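Local coordinates for mandelate racemase/muconate lactonizing protein (Paenibacillus sp., PDB 3V5C) that probably dehydrates galacturonate as a magnesium-dependent lyase of the enolase superfamily, at residues Pro129-His141 and Gln164-Met178. The protein carries 1 engineered substitution. Residues are numbered along the deposited sequence; the frame is centred on the assembly and turned at random.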
# COMPACT_ATOMS: atom_id res chain seq x y z
N PRO A 129 -4.61 7.50 -8.91
CA PRO A 129 -3.90 6.51 -9.74
C PRO A 129 -3.61 5.22 -8.97
O PRO A 129 -3.31 5.27 -7.78
CB PRO A 129 -2.58 7.22 -10.07
CG PRO A 129 -2.91 8.68 -9.96
CD PRO A 129 -3.88 8.77 -8.82
N CYS A 130 -3.69 4.08 -9.64
CA CYS A 130 -3.27 2.84 -9.03
C CYS A 130 -2.44 2.04 -10.01
O CYS A 130 -2.39 2.35 -11.20
CB CYS A 130 -4.46 1.99 -8.60
SG CYS A 130 -5.63 1.52 -9.93
N TYR A 131 -1.78 1.00 -9.50
CA TYR A 131 -1.05 0.08 -10.35
C TYR A 131 -1.26 -1.34 -9.89
O TYR A 131 -1.58 -1.61 -8.73
CB TYR A 131 0.46 0.41 -10.42
CG TYR A 131 1.28 0.16 -9.15
CD1 TYR A 131 1.66 -1.12 -8.77
CD2 TYR A 131 1.69 1.22 -8.36
CE1 TYR A 131 2.42 -1.34 -7.64
CE2 TYR A 131 2.46 1.02 -7.22
CZ TYR A 131 2.81 -0.27 -6.86
OH TYR A 131 3.57 -0.50 -5.74
N ASP A 132 -1.11 -2.25 -10.84
CA ASP A 132 -1.35 -3.66 -10.61
C ASP A 132 -0.07 -4.27 -10.06
O ASP A 132 0.93 -4.36 -10.78
CB ASP A 132 -1.71 -4.30 -11.95
CG ASP A 132 -2.03 -5.77 -11.83
OD1 ASP A 132 -1.82 -6.36 -10.75
OD2 ASP A 132 -2.46 -6.35 -12.85
N THR A 133 -0.10 -4.69 -8.79
CA THR A 133 1.11 -5.20 -8.13
C THR A 133 1.27 -6.73 -8.19
O THR A 133 2.20 -7.28 -7.58
CB THR A 133 1.13 -4.72 -6.65
OG1 THR A 133 2.46 -4.79 -6.13
CG2 THR A 133 0.20 -5.58 -5.81
N SER A 134 0.41 -7.41 -8.96
CA SER A 134 0.26 -8.87 -8.84
C SER A 134 1.15 -9.70 -9.77
O SER A 134 0.95 -10.91 -9.87
CB SER A 134 -1.21 -9.27 -9.09
OG SER A 134 -1.59 -9.03 -10.44
N LEU A 135 2.09 -9.07 -10.44
CA LEU A 135 2.91 -9.78 -11.43
C LEU A 135 4.16 -10.42 -10.80
O LEU A 135 5.27 -9.93 -10.95
CB LEU A 135 3.26 -8.84 -12.59
CG LEU A 135 2.05 -8.28 -13.35
CD1 LEU A 135 2.46 -7.24 -14.41
CD2 LEU A 135 1.26 -9.41 -13.98
N TYR A 136 3.93 -11.51 -10.06
CA TYR A 136 4.96 -12.27 -9.36
C TYR A 136 5.71 -13.22 -10.32
O TYR A 136 5.53 -13.13 -11.53
CB TYR A 136 4.36 -13.00 -8.14
CG TYR A 136 4.23 -12.04 -6.96
CD1 TYR A 136 3.43 -10.90 -7.05
CD2 TYR A 136 4.96 -12.25 -5.79
CE1 TYR A 136 3.36 -10.00 -6.00
CE2 TYR A 136 4.88 -11.34 -4.74
CZ TYR A 136 4.08 -10.23 -4.85
OH TYR A 136 4.03 -9.33 -3.80
N PHE A 137 6.56 -14.10 -9.78
CA PHE A 137 7.34 -15.03 -10.61
C PHE A 137 6.47 -16.21 -10.99
O PHE A 137 6.76 -17.36 -10.64
CB PHE A 137 8.54 -15.57 -9.84
CG PHE A 137 9.62 -14.54 -9.52
CD1 PHE A 137 9.60 -13.24 -10.03
CD2 PHE A 137 10.69 -14.92 -8.73
CE1 PHE A 137 10.63 -12.32 -9.71
CE2 PHE A 137 11.71 -14.03 -8.42
CZ PHE A 137 11.69 -12.74 -8.91
N ASP A 138 5.40 -15.93 -11.72
CA ASP A 138 4.37 -16.94 -11.98
C ASP A 138 4.75 -17.86 -13.14
O ASP A 138 3.96 -18.74 -13.53
CB ASP A 138 3.07 -16.22 -12.27
CG ASP A 138 2.63 -15.36 -11.10
OD1 ASP A 138 2.56 -15.90 -9.97
OD2 ASP A 138 2.36 -14.16 -11.31
N ASP A 139 5.95 -17.65 -13.64
CA ASP A 139 6.49 -18.32 -14.82
C ASP A 139 7.55 -19.35 -14.49
O ASP A 139 8.16 -19.90 -15.41
CB ASP A 139 7.16 -17.27 -15.70
CG ASP A 139 8.26 -16.53 -14.95
OD1 ASP A 139 7.94 -15.87 -13.96
OD2 ASP A 139 9.44 -16.64 -15.34
N LEU A 140 7.82 -19.61 -13.22
CA LEU A 140 9.01 -20.39 -12.86
C LEU A 140 8.91 -21.86 -13.25
O LEU A 140 9.93 -22.53 -13.37
CB LEU A 140 9.35 -20.24 -11.38
CG LEU A 140 9.83 -18.86 -10.93
CD1 LEU A 140 10.15 -18.91 -9.45
CD2 LEU A 140 11.06 -18.45 -11.72
N HIS A 141 7.68 -22.35 -13.45
CA HIS A 141 7.46 -23.74 -13.86
C HIS A 141 7.73 -23.93 -15.35
O HIS A 141 7.75 -25.07 -15.83
CB HIS A 141 6.04 -24.17 -13.53
CG HIS A 141 4.99 -23.39 -14.25
ND1 HIS A 141 4.69 -22.08 -13.94
CD2 HIS A 141 4.13 -23.75 -15.24
CE1 HIS A 141 3.72 -21.66 -14.73
NE2 HIS A 141 3.36 -22.65 -15.52
N GLN A 164 -6.85 -1.99 -15.07
CA GLN A 164 -5.47 -1.62 -14.73
C GLN A 164 -4.73 -1.11 -15.97
O GLN A 164 -4.91 -1.68 -17.06
CB GLN A 164 -4.70 -2.80 -14.13
CG GLN A 164 -5.26 -3.33 -12.80
CD GLN A 164 -5.17 -2.33 -11.66
OE1 GLN A 164 -4.27 -1.48 -11.62
NE2 GLN A 164 -6.11 -2.42 -10.72
N ARG A 165 -3.93 -0.06 -15.82
CA ARG A 165 -3.15 0.49 -16.93
C ARG A 165 -1.65 0.54 -16.62
O ARG A 165 -0.81 0.71 -17.52
CB ARG A 165 -3.66 1.88 -17.32
CG ARG A 165 -5.10 1.89 -17.85
CD ARG A 165 -5.19 1.17 -19.20
NE ARG A 165 -6.55 1.15 -19.75
CZ ARG A 165 -7.42 0.16 -19.56
NH1 ARG A 165 -7.10 -0.90 -18.82
NH2 ARG A 165 -8.63 0.22 -20.12
N HIS A 166 -1.32 0.42 -15.34
CA HIS A 166 0.05 0.53 -14.86
C HIS A 166 0.40 -0.72 -14.10
O HIS A 166 -0.45 -1.27 -13.39
CB HIS A 166 0.15 1.75 -13.95
CG HIS A 166 -0.49 2.96 -14.54
ND1 HIS A 166 -0.06 3.52 -15.72
CD2 HIS A 166 -1.56 3.70 -14.14
CE1 HIS A 166 -0.82 4.55 -16.02
NE2 HIS A 166 -1.73 4.69 -15.07
N PHE A 167 1.66 -1.14 -14.20
CA PHE A 167 2.02 -2.48 -13.74
C PHE A 167 3.37 -2.51 -13.04
O PHE A 167 4.33 -1.94 -13.53
CB PHE A 167 2.04 -3.45 -14.93
CG PHE A 167 0.72 -3.55 -15.64
CD1 PHE A 167 0.42 -2.69 -16.70
CD2 PHE A 167 -0.23 -4.48 -15.23
CE1 PHE A 167 -0.83 -2.77 -17.36
CE2 PHE A 167 -1.48 -4.56 -15.88
CZ PHE A 167 -1.77 -3.71 -16.94
N LYS A 168 3.42 -3.21 -11.91
CA LYS A 168 4.69 -3.43 -11.22
C LYS A 168 5.07 -4.88 -11.39
O LYS A 168 4.34 -5.79 -11.01
CB LYS A 168 4.63 -3.06 -9.74
CG LYS A 168 6.03 -3.11 -9.10
CD LYS A 168 6.08 -2.39 -7.76
CE LYS A 168 5.50 -3.25 -6.64
NZ LYS A 168 5.60 -2.50 -5.31
N ILE A 169 6.24 -5.08 -11.97
CA ILE A 169 6.71 -6.39 -12.35
C ILE A 169 7.80 -6.85 -11.38
O ILE A 169 8.77 -6.14 -11.17
CB ILE A 169 7.29 -6.34 -13.77
CG1 ILE A 169 6.23 -5.81 -14.74
CG2 ILE A 169 7.79 -7.74 -14.16
CD1 ILE A 169 6.81 -5.23 -16.02
N LYS A 170 7.61 -8.01 -10.77
CA LYS A 170 8.66 -8.56 -9.94
C LYS A 170 9.82 -8.99 -10.81
O LYS A 170 9.62 -9.64 -11.84
CB LYS A 170 8.14 -9.74 -9.11
CG LYS A 170 7.11 -9.35 -8.05
CD LYS A 170 7.80 -8.63 -6.90
CE LYS A 170 6.84 -8.29 -5.78
NZ LYS A 170 6.24 -6.96 -6.00
N VAL A 171 11.03 -8.61 -10.41
CA VAL A 171 12.24 -9.10 -11.07
C VAL A 171 13.21 -9.62 -9.99
O VAL A 171 12.87 -9.64 -8.80
CB VAL A 171 12.89 -8.01 -11.96
CG1 VAL A 171 11.91 -7.56 -13.04
CG2 VAL A 171 13.36 -6.81 -11.10
N GLY A 172 14.39 -10.07 -10.39
CA GLY A 172 15.29 -10.74 -9.46
C GLY A 172 15.27 -12.25 -9.50
O GLY A 172 15.70 -12.92 -8.54
N ARG A 173 14.77 -12.82 -10.59
CA ARG A 173 14.62 -14.26 -10.64
C ARG A 173 15.95 -15.00 -10.39
O ARG A 173 15.96 -16.09 -9.81
CB ARG A 173 14.04 -14.66 -11.99
CG ARG A 173 12.57 -14.33 -12.13
CD ARG A 173 12.18 -14.42 -13.62
NE ARG A 173 10.74 -14.31 -13.72
CZ ARG A 173 10.08 -13.17 -13.58
NH1 ARG A 173 8.75 -13.17 -13.64
NH2 ARG A 173 10.75 -12.04 -13.37
N GLY A 174 17.06 -14.40 -10.82
CA GLY A 174 18.37 -15.01 -10.66
C GLY A 174 19.00 -14.89 -9.27
O GLY A 174 20.05 -15.48 -9.02
N GLY A 175 18.40 -14.15 -8.35
CA GLY A 175 18.99 -14.02 -7.03
C GLY A 175 18.88 -15.29 -6.21
O GLY A 175 19.79 -15.65 -5.45
N ARG A 176 17.76 -15.99 -6.35
CA ARG A 176 17.52 -17.19 -5.57
C ARG A 176 16.90 -18.32 -6.40
O ARG A 176 17.39 -19.44 -6.36
CB ARG A 176 16.61 -16.87 -4.38
CG ARG A 176 16.27 -18.10 -3.58
CD ARG A 176 15.49 -17.78 -2.32
NE ARG A 176 15.31 -19.01 -1.55
CZ ARG A 176 14.54 -19.14 -0.48
NH1 ARG A 176 13.84 -18.11 -0.01
NH2 ARG A 176 14.47 -20.31 0.13
N HIS A 177 15.83 -18.04 -7.14
CA HIS A 177 15.01 -19.12 -7.69
C HIS A 177 15.44 -19.73 -9.03
O HIS A 177 15.04 -20.86 -9.36
CB HIS A 177 13.54 -18.69 -7.78
CG HIS A 177 12.97 -18.24 -6.47
ND1 HIS A 177 12.75 -19.10 -5.42
CD2 HIS A 177 12.56 -17.02 -6.05
CE1 HIS A 177 12.24 -18.42 -4.40
NE2 HIS A 177 12.13 -17.16 -4.75
N MET A 178 16.21 -18.98 -9.81
CA MET A 178 16.75 -19.45 -11.09
C MET A 178 18.24 -19.17 -11.09
O MET A 178 18.71 -18.35 -10.32
CB MET A 178 16.12 -18.70 -12.26
CG MET A 178 14.64 -18.93 -12.50
SD MET A 178 14.11 -18.08 -13.99
CE MET A 178 15.02 -18.99 -15.25
O HOH W 1 -3.46 0.63 -13.16
O HOH W 2 3.81 -6.77 -4.61
O HOH W 3 4.80 -6.45 -8.22
O HOH W 4 7.29 -10.87 -12.90
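Asp132 and His166 open a parallel strand pairing that illustrates the strand-to-strand half of a beta-alpha-beta crossover, here 126-135, 145-161 and 167-170 in a barrel of the enolase family. The Asp132 N to His166 O bond is 2.8 Å, and Lys168 N returns to Asp132 O at 3.0 Å. Further on, Lys170 N meets Leu135 O.

Packing is tightest around Phe137. The aliphatic part of Arg173 lies across one face of its ring, CG standing 3.5 Å from the ring centroid in a CH-pi contact, while the carbonyl oxygens of Lys170 and Val171 come to the ring edge. Phe137 CD1 in turn covers the guanidinium face, the two planes tilted 39°. Extended from CG to NE, Arg173 runs past the ring to a side-on salt bridge with Asp139: NH1 reaches OD1 at 2.8 Å and NE reaches OD2 at 3.1 Å. NH2 binds the Lys170 carbonyl as well as Asp187, and Arg186 is a second partner of Asp139. With an alanine here, the Asp139 carboxylate would probably lose its side-on partner and a gap would open over the Phe137 ring.

On one sheet face Leu135 CD1 packs on Phe167 CB at 3.8 Å, and Asp132 CB lies against the Phe167 ring. Lysines line the opposite face. Lys168, bent at its third torsion (chi3 80°), gives NZ to Tyr131 OH at 2.9 Å and also salt-bridges Glu233 and Glu336. Lys170 lays CE over the Tyr136 ring; its NZ pairs with Asp207, and two waters link it to Thr133, one at OG1, which also bonds Glu336, the other at O.

The far end is looser: Leu140, His177 and Met178 are partly exposed and share few contacts, CD2 of Leu140 meeting Met178 CG and CD1 resting near His177 CB.

Helix 145-161 makes the crossover and packs on Leu135 and Asp139, helix 180-198 backs Arg173, and strands 335-337 and 204-207 continue the barrel beyond strands 126-135 and 167-170 respectively.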